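Local structure of polymeric immunoglobulin receptor (Mus musculus, 4NOF) at residues I92-E97 with A101-V106; K36-K41 with E47-S52. The protein probably carries polymeric immunoglobulins across epithelial cells into secretions, its extracellular part, of which this is the second immunoglobulin-like domain, being released as secretory component. All blocks are in the same frame, centred on the assembly; numbering follows the deposited sequence. Where two conformers were deposited one is given.

Contact 1: I92-E97 with A101-V106; sequences ICQAGE and ADKKNV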
ATOM      1  N   ILE A  92      -2.117   0.532  -4.753  1.00 14.68           N
ATOM      2  CA  ILE A  92      -1.819  -0.783  -5.310  1.00 15.75           C
ATOM      3  C   ILE A  92      -0.579  -1.337  -4.623  1.00 16.00           C
ATOM      4  O   ILE A  92       0.479  -0.667  -4.596  1.00 16.52           O
ATOM      5  CB  ILE A  92      -1.604  -0.765  -6.852  1.00 17.83           C
ATOM      6  CG1 ILE A  92      -2.844  -0.262  -7.586  1.00 20.30           C
ATOM      7  CG2 ILE A  92      -1.303  -2.161  -7.328  1.00 19.06           C
ATOM      8  CD1 ILE A  92      -2.615  -0.067  -9.088  1.00 21.12           C
ATOM      9  N   CYS A  93      -0.733  -2.525  -4.051  1.00 16.18           N
ATOM     10  CA  CYS A  93       0.401  -3.361  -3.580  1.00 17.95           C
ATOM     11  C   CYS A  93       0.956  -4.070  -4.768  1.00 19.29           C
ATOM     12  O   CYS A  93       0.172  -4.602  -5.580  1.00 21.55           O
ATOM     13  CB  CYS A  93      -0.075  -4.485  -2.695  1.00 20.82           C
ATOM     14  SG  CYS A  93      -0.865  -4.032  -1.170  1.00 22.21           S
ATOM     15  N   GLN A  94       2.276  -4.147  -4.864  1.00 18.65           N
ATOM     16  CA  GLN A  94       2.874  -4.954  -5.938  1.00 20.01           C
ATOM     17  C   GLN A  94       4.049  -5.747  -5.428  1.00 20.49           C
ATOM     18  O   GLN A  94       4.900  -5.233  -4.681  1.00 18.64           O
ATOM     19  CB  GLN A  94       3.314  -4.070  -7.089  1.00 22.30           C
ATOM     20  CG  GLN A  94       3.722  -4.837  -8.345  1.00 25.81           C
ATOM     21  CD  GLN A  94       3.903  -3.942  -9.566  1.00 30.50           C
ATOM     22  OE1 GLN A  94       2.977  -3.267  -9.987  1.00 35.51           O
ATOM     23  NE2 GLN A  94       5.091  -3.960 -10.154  1.00 34.84           N
ATOM     24  N   ALA A  95       4.103  -7.009  -5.824  1.00 18.99           N
ATOM     25  CA  ALA A  95       5.303  -7.791  -5.641  1.00 19.78           C
ATOM     26  C   ALA A  95       5.729  -8.219  -7.023  1.00 20.94           C
ATOM     27  O   ALA A  95       4.970  -8.874  -7.718  1.00 21.88           O
ATOM     28  CB  ALA A  95       5.042  -9.002  -4.777  1.00 19.70           C
ATOM     29  N   GLY A  96       6.927  -7.818  -7.413  1.00 22.98           N
ATOM     30  CA  GLY A  96       7.432  -8.105  -8.761  1.00 26.16           C
ATOM     31  C   GLY A  96       7.208  -6.965  -9.686  1.00 28.06           C
ATOM     32  O   GLY A  96       6.700  -5.951  -9.298  1.00 27.79           O
ATOM     33  N   GLU A  97       7.597  -7.152 -10.946  1.00 33.92           N
ATOM     34  CA  GLU A  97       7.495  -6.111 -11.946  1.00 37.54           C
ATOM     35  C   GLU A  97       6.888  -6.720 -13.208  1.00 33.30           C
ATOM     36  O   GLU A  97       7.084  -7.896 -13.485  1.00 37.02           O
ATOM     37  CB  GLU A  97       8.893  -5.536 -12.238  1.00 44.81           C
ATOM     38  CG  GLU A  97       9.508  -4.759 -11.071  1.00 51.92           C
ATOM     39  CD  GLU A  97      11.011  -4.540 -11.202  1.00 58.78           C
ATOM     40  OE1 GLU A  97      11.596  -4.921 -12.246  1.00 64.69           O
ATOM     41  OE2 GLU A  97      11.614  -3.984 -10.254  1.00 58.35           O
ATOM     42  N   ALA A 101       3.599  -9.644 -12.174  1.00 19.21           N
ATOM     43  CA  ALA A 101       3.588  -9.089 -10.806  1.00 19.74           C
ATOM     44  C   ALA A 101       2.303  -9.445 -10.059  1.00 20.15           C
ATOM     45  O   ALA A 101       1.226  -9.531 -10.647  1.00 19.85           O
ATOM     46  CB  ALA A 101       3.794  -7.590 -10.848  1.00 21.05           C
ATOM     47  N   ASP A 102       2.407  -9.676  -8.756  1.00 19.81           N
ATOM     48  CA  ASP A 102       1.217  -9.886  -7.945  1.00 20.15           C
ATOM     49  C   ASP A 102       0.767  -8.522  -7.427  1.00 21.65           C
ATOM     50  O   ASP A 102       1.569  -7.817  -6.813  1.00 21.03           O
ATOM     51  CB  ASP A 102       1.511 -10.842  -6.794  1.00 21.99           C
ATOM     52  CG  ASP A 102       1.923 -12.236  -7.267  1.00 25.31           C
ATOM     53  OD1 ASP A 102       1.259 -12.803  -8.174  1.00 28.90           O
ATOM     54  OD2 ASP A 102       2.926 -12.763  -6.742  1.00 24.95           O
ATOM     55  N   LYS A 103      -0.495  -8.164  -7.684  1.00 20.83           N
ATOM     56  CA  LYS A 103      -1.019  -6.846  -7.324  1.00 23.18           C
ATOM     57  C   LYS A 103      -2.226  -7.028  -6.439  1.00 22.97           C
ATOM     58  O   LYS A 103      -2.966  -8.029  -6.552  1.00 24.82           O
ATOM     59  CB  LYS A 103      -1.391  -6.033  -8.563  1.00 24.78           C
ATOM     60  CG  LYS A 103      -0.240  -5.632  -9.452  1.00 27.87           C
ATOM     61  CD  LYS A 103      -0.799  -4.952 -10.689  1.00 33.68           C
ATOM     62  CE  LYS A 103       0.271  -4.667 -11.707  1.00 40.02           C
ATOM     63  NZ  LYS A 103      -0.258  -3.818 -12.809  1.00 44.03           N
ATOM     64  N   LYS A 104      -2.421  -6.094  -5.515  1.00 19.04           N
ATOM     65  CA  LYS A 104      -3.602  -6.067  -4.675  1.00 18.68           C
ATOM     66  C   LYS A 104      -4.110  -4.622  -4.628  1.00 17.86           C
ATOM     67  O   LYS A 104      -3.349  -3.690  -4.295  1.00 16.66           O
ATOM     68  CB  LYS A 104      -3.289  -6.558  -3.257  1.00 20.86           C
ATOM     69  CG  LYS A 104      -4.441  -6.457  -2.242  1.00 22.48           C
ATOM     70  CD  LYS A 104      -5.574  -7.397  -2.564  1.00 25.02           C
ATOM     71  CE  LYS A 104      -6.781  -7.078  -1.702  1.00 26.65           C
ATOM     72  NZ  LYS A 104      -7.935  -7.976  -2.021  1.00 30.74           N
ATOM     73  N   ASN A 105      -5.384  -4.440  -4.961  1.00 16.57           N
ATOM     74  CA  ASN A 105      -6.010  -3.150  -4.866  1.00 15.72           C
ATOM     75  C   ASN A 105      -6.483  -2.862  -3.422  1.00 16.19           C
ATOM     76  O   ASN A 105      -7.148  -3.694  -2.804  1.00 16.99           O
ATOM     77  CB  ASN A 105      -7.212  -3.068  -5.838  1.00 16.52           C
ATOM     78  CG  ASN A 105      -6.779  -3.127  -7.285  1.00 18.53           C
ATOM     79  OD1 ASN A 105      -5.954  -2.325  -7.723  1.00 19.65           O
ATOM     80  ND2 ASN A 105      -7.326  -4.067  -8.025  1.00 18.16           N
ATOM     81  N   VAL A 106      -6.220  -1.640  -2.963  1.00 16.14           N
ATOM     82  CA  VAL A 106      -6.500  -1.175  -1.631  1.00 17.36           C
ATOM     83  C   VAL A 106      -7.145   0.207  -1.696  1.00 16.75           C
ATOM     84  O   VAL A 106      -6.781   1.042  -2.541  1.00 17.17           O
ATOM     85  CB  VAL A 106      -5.176  -1.065  -0.831  1.00 18.22           C
ATOM     86  CG1 VAL A 106      -5.381  -0.364   0.500  1.00 18.67           C
ATOM     87  CG2 VAL A 106      -4.582  -2.465  -0.637  1.00 18.94           C
TER
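Q94 and K103 face each other across the F–G hairpin of this V-type immunoglobulin domain, a non-hydrogen-bonded antiparallel pair whose side chains run alongside each other in the same direction. The glutamine has CG anti to its own backbone N (chi1 -170°) and is extended beyond it, which brings OE1 to 3.5 Å from K103 CE, while Q94 CG rests 3.7 Å from A101 CB. The amide nitrogen turns back along its own strand: Q94 NE2 gives a hydrogen bond of 2.7 Å to G96 O, with the acceptor close to the amide plane, and this fixes the rotation of the amide. Without the amide, as with an alanine here, G96 O is likely to lose this donor and the A101 methyl part of its cover. I92 shares this face and lies side by side with N105, its CG1 3.7 Å from N105 OD1; N105 ND2 bonds to S8 O. On the opposite face C93, joined to C25 in the core disulfide, meets K104 carbon to carbon, CB to CB at 3.9 Å, and the lysine chain, bent at chi2, leads away to D9 O. D102 OD2 accepts hydrogen bonds from N31 ND2 and the backbone N of K28. Four backbone hydrogen bonds join C93 with K104 and A95 with D102. The disulfide sulfur C93 SG touches V106 CG2 at 4.1 Å.

Contact 2: K36-K41 with E47-S52; sequences KSLCKK and ELVIDS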
ATOM      1  N   LYS A  36       9.139  -5.279  -3.617  1.00 17.42           N
ATOM      2  CA  LYS A  36       7.830  -5.119  -3.011  1.00 17.22           C
ATOM      3  C   LYS A  36       7.572  -3.641  -2.924  1.00 16.73           C
ATOM      4  O   LYS A  36       8.447  -2.912  -2.534  1.00 16.86           O
ATOM      5  CB  LYS A  36       7.761  -5.684  -1.591  1.00 17.56           C
ATOM      6  CG  LYS A  36       8.250  -7.134  -1.363  1.00 20.87           C
ATOM      7  CD  LYS A  36       7.585  -8.131  -2.235  1.00 23.08           C
ATOM      8  CE  LYS A  36       7.983  -9.573  -1.799  1.00 26.77           C
ATOM      9  NZ  LYS A  36       9.459  -9.830  -1.802  1.00 25.29           N
ATOM     10  N   SER A  37       6.369  -3.201  -3.288  1.00 15.31           N
ATOM     11  CA  SER A  37       6.102  -1.760  -3.326  1.00 16.20           C
ATOM     12  C   SER A  37       4.643  -1.483  -3.014  1.00 15.58           C
ATOM     13  O   SER A  37       3.771  -2.335  -3.204  1.00 14.28           O
ATOM     14  CB  SER A  37       6.450  -1.172  -4.700  1.00 17.89           C
ATOM     15  OG  SER A  37       5.617  -1.634  -5.746  1.00 20.54           O
ATOM     16  N   LEU A  38       4.401  -0.261  -2.546  1.00 15.08           N
ATOM     17  CA  LEU A  38       3.057   0.303  -2.494  1.00 15.88           C
ATOM     18  C   LEU A  38       3.071   1.607  -3.267  1.00 14.87           C
ATOM     19  O   LEU A  38       3.988   2.430  -3.097  1.00 14.56           O
ATOM     20  CB  LEU A  38       2.630   0.566  -1.043  1.00 15.74           C
ATOM     21  CG  LEU A  38       1.194   1.057  -0.788  1.00 16.88           C
ATOM     22  CD1 LEU A  38       0.192  -0.042  -1.092  1.00 17.76           C
ATOM     23  CD2 LEU A  38       1.031   1.576   0.637  1.00 17.72           C
ATOM     24  N   CYS A  39       2.066   1.794  -4.122  1.00 15.41           N
ATOM     25  CA  CYS A  39       1.898   3.061  -4.815  0.50 16.14           C
ATOM     26  C   CYS A  39       0.467   3.580  -4.681  1.00 16.63           C
ATOM     27  O   CYS A  39      -0.460   2.826  -4.367  1.00 16.03           O
ATOM     28  CB  CYS A  39       2.281   2.941  -6.286  0.50 16.73           C
ATOM     29  SG  CYS A  39       1.268   1.844  -7.290  0.50 17.38           S
ATOM     30  N   LYS A  40       0.317   4.884  -4.902  1.00 17.13           N
ATOM     31  CA  LYS A  40      -0.969   5.559  -4.741  1.00 17.91           C
ATOM     32  C   LYS A  40      -1.480   5.930  -6.115  1.00 21.19           C
ATOM     33  O   LYS A  40      -0.765   6.535  -6.913  1.00 21.86           O
ATOM     34  CB  LYS A  40      -0.843   6.808  -3.867  1.00 19.37           C
ATOM     35  CG  LYS A  40      -2.207   7.417  -3.507  1.00 20.34           C
ATOM     36  CD  LYS A  40      -2.110   8.514  -2.485  1.00 23.92           C
ATOM     37  CE  LYS A  40      -3.450   8.925  -1.855  1.00 23.96           C
ATOM     38  NZ  LYS A  40      -4.395   9.440  -2.829  1.00 25.54           N
ATOM     39  N   LYS A  41      -2.716   5.596  -6.403  1.00 21.80           N
ATOM     40  CA  LYS A  41      -3.292   5.961  -7.700  1.00 28.63           C
ATOM     41  C   LYS A  41      -3.594   7.449  -7.909  1.00 34.46           C
ATOM     42  O   LYS A  41      -4.107   8.157  -7.023  1.00 34.21           O
ATOM     43  CB  LYS A  41      -4.571   5.198  -7.935  1.00 32.60           C
ATOM     44  CG  LYS A  41      -4.352   3.724  -8.158  1.00 35.51           C
ATOM     45  CD  LYS A  41      -5.284   3.174  -9.221  1.00 38.90           C
ATOM     46  CE  LYS A  41      -5.918   1.880  -8.740  1.00 40.54           C
ATOM     47  NZ  LYS A  41      -6.641   1.129  -9.796  1.00 44.47           N
ATOM     48  N   GLU A  47       1.846   6.609  -8.150  1.00 25.49           N
ATOM     49  CA  GLU A  47       3.019   7.269  -7.557  1.00 26.37           C
ATOM     50  C   GLU A  47       3.581   6.389  -6.421  1.00 21.81           C
ATOM     51  O   GLU A  47       2.847   5.992  -5.525  1.00 20.06           O
ATOM     52  CB  GLU A  47       2.539   8.633  -7.020  1.00 30.83           C
ATOM     53  CG  GLU A  47       3.416   9.435  -6.062  1.00 37.04           C
ATOM     54  CD  GLU A  47       2.701  10.681  -5.481  1.00 46.84           C
ATOM     55  OE1 GLU A  47       1.442  10.712  -5.430  1.00 48.81           O
ATOM     56  OE2 GLU A  47       3.400  11.640  -5.042  1.00 53.29           O
ATOM     57  N   LEU A  48       4.889   6.147  -6.424  1.00 19.96           N
ATOM     58  CA  LEU A  48       5.513   5.420  -5.305  1.00 19.50           C
ATOM     59  C   LEU A  48       5.181   6.014  -3.942  1.00 17.17           C
ATOM     60  O   LEU A  48       5.244   7.227  -3.731  1.00 18.62           O
ATOM     61  CB  LEU A  48       7.038   5.364  -5.507  1.00 21.91           C
ATOM     62  CG  LEU A  48       7.885   4.587  -4.493  1.00 26.00           C
ATOM     63  CD1 LEU A  48       7.440   3.158  -4.385  1.00 25.78           C
ATOM     64  CD2 LEU A  48       9.330   4.581  -4.967  1.00 29.76           C
ATOM     65  N   VAL A  49       4.792   5.156  -2.990  1.00 15.48           N
ATOM     66  CA  VAL A  49       4.720   5.493  -1.595  1.00 15.82           C
ATOM     67  C   VAL A  49       5.966   4.983  -0.886  1.00 14.96           C
ATOM     68  O   VAL A  49       6.668   5.753  -0.265  1.00 14.76           O
ATOM     69  CB  VAL A  49       3.442   4.889  -0.962  1.00 16.31           C
ATOM     70  CG1 VAL A  49       3.388   5.100   0.546  1.00 17.46           C
ATOM     71  CG2 VAL A  49       2.230   5.469  -1.711  1.00 17.59           C
ATOM     72  N   ILE A  50       6.229   3.672  -0.966  1.00 15.47           N
ATOM     73  CA  ILE A  50       7.429   3.089  -0.353  1.00 15.14           C
ATOM     74  C   ILE A  50       7.719   1.773  -1.030  1.00 14.23           C
ATOM     75  O   ILE A  50       6.786   1.066  -1.462  1.00 13.93           O
ATOM     76  CB  ILE A  50       7.224   2.896   1.176  1.00 16.29           C
ATOM     77  CG1 ILE A  50       8.494   2.448   1.873  1.00 17.34           C
ATOM     78  CG2 ILE A  50       6.055   1.936   1.462  1.00 16.33           C
ATOM     79  CD1 ILE A  50       8.424   2.589   3.372  1.00 18.44           C
ATOM     80  N   ASP A  51       9.000   1.434  -1.145  1.00 14.76           N
ATOM     81  CA  ASP A  51       9.366   0.113  -1.648  1.00 15.97           C
ATOM     82  C   ASP A  51      10.462  -0.548  -0.824  1.00 15.89           C
ATOM     83  O   ASP A  51      11.047   0.057   0.046  1.00 16.40           O
ATOM     84  CB  ASP A  51       9.669   0.129  -3.151  1.00 18.30           C
ATOM     85  CG  ASP A  51      10.954   0.828  -3.523  1.00 20.37           C
ATOM     86  OD1 ASP A  51      11.936   0.875  -2.748  1.00 21.45           O
ATOM     87  OD2 ASP A  51      11.000   1.279  -4.703  1.00 23.38           O
ATOM     88  N   SER A  52      10.709  -1.812  -1.129  1.00 16.06           N
ATOM     89  CA  SER A  52      11.618  -2.661  -0.347  1.00 17.25           C
ATOM     90  C   SER A  52      13.090  -2.339  -0.624  1.00 21.05           C
ATOM     91  O   SER A  52      13.980  -2.965  -0.009  1.00 21.60           O
ATOM     92  CB  SER A  52      11.357  -4.138  -0.650  1.00 16.21           C
ATOM     93  OG  SER A  52      11.454  -4.446  -2.009  1.00 16.84           O
TER
HETATM   94  O   HOH W   1      -0.896   9.608  -6.932  1.00 54.22           O
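L38 pairs with both V49 and I50 in a classic beta bulge, within the C–C' hairpin that strands 36-41 and 46-51 form in the immunoglobulin sandwich; V49 in turn shares a backbone bond with N57. The backbone bonds show the irregularity: L38 O accepts a firm hydrogen bond from V49 N at 2.8 Å and a weak one from I50 N, and L38 N in turn donates almost straight to I50 O. Past the bulge the register has moved by one, and K40 and E47 exchange a reciprocal pair of bonds. At the other end S52 grips K36 twice: S52 N donates to K36 O, and S52 OG accepts a hydrogen bond from K36 N, nearly linear at 2.9 Å (175° at the hydrogen). The S52 hydroxyl lies between its own backbone N and carbonyl carbon (chi1 56°), which turns it back to this amide. Apolar contacts are few. L38 CD2 meets V49 CG1 at 4.2 Å, V49 CG2 lies 4.0 Å from K40 CB, and V78 covers L38 and I50 from the facing sheet. C39 is tied to C46 by a disulfide that spans the hairpin. Among the charged chains, K36 NZ bonds to A32 O and S34 O, K40 NZ to A88 O, and D51 OD1 accepts hydrogen bonds from T53 OG1 and the backbone N of K55. A water donates to K40 O at 3.1 Å and to E47 OE1 at 3.0 Å.

Overall arrangement
Contacts 1 and 2 are two hairpins of one five-stranded sheet, contact 2 earlier in the chain, joined where strand 89-95 pairs with strand 36-41: I92 N probably bonds to C39 O and S37 N to Q94 O. Both are partly buried, contact 2 nearer the chain centre (about 6 Å between centres, against about 9 Å). Contact 1 is regularly paired, with an amide bonded back to its own strand and polar ends reaching S8 and D9; contact 2 has a bulge, a serine hydroxyl bonded across the hairpin and a bridging water. C93 bridges to the other sheet, C39 within its own hairpin. A95 CB against K36 CD adds packing to the seam.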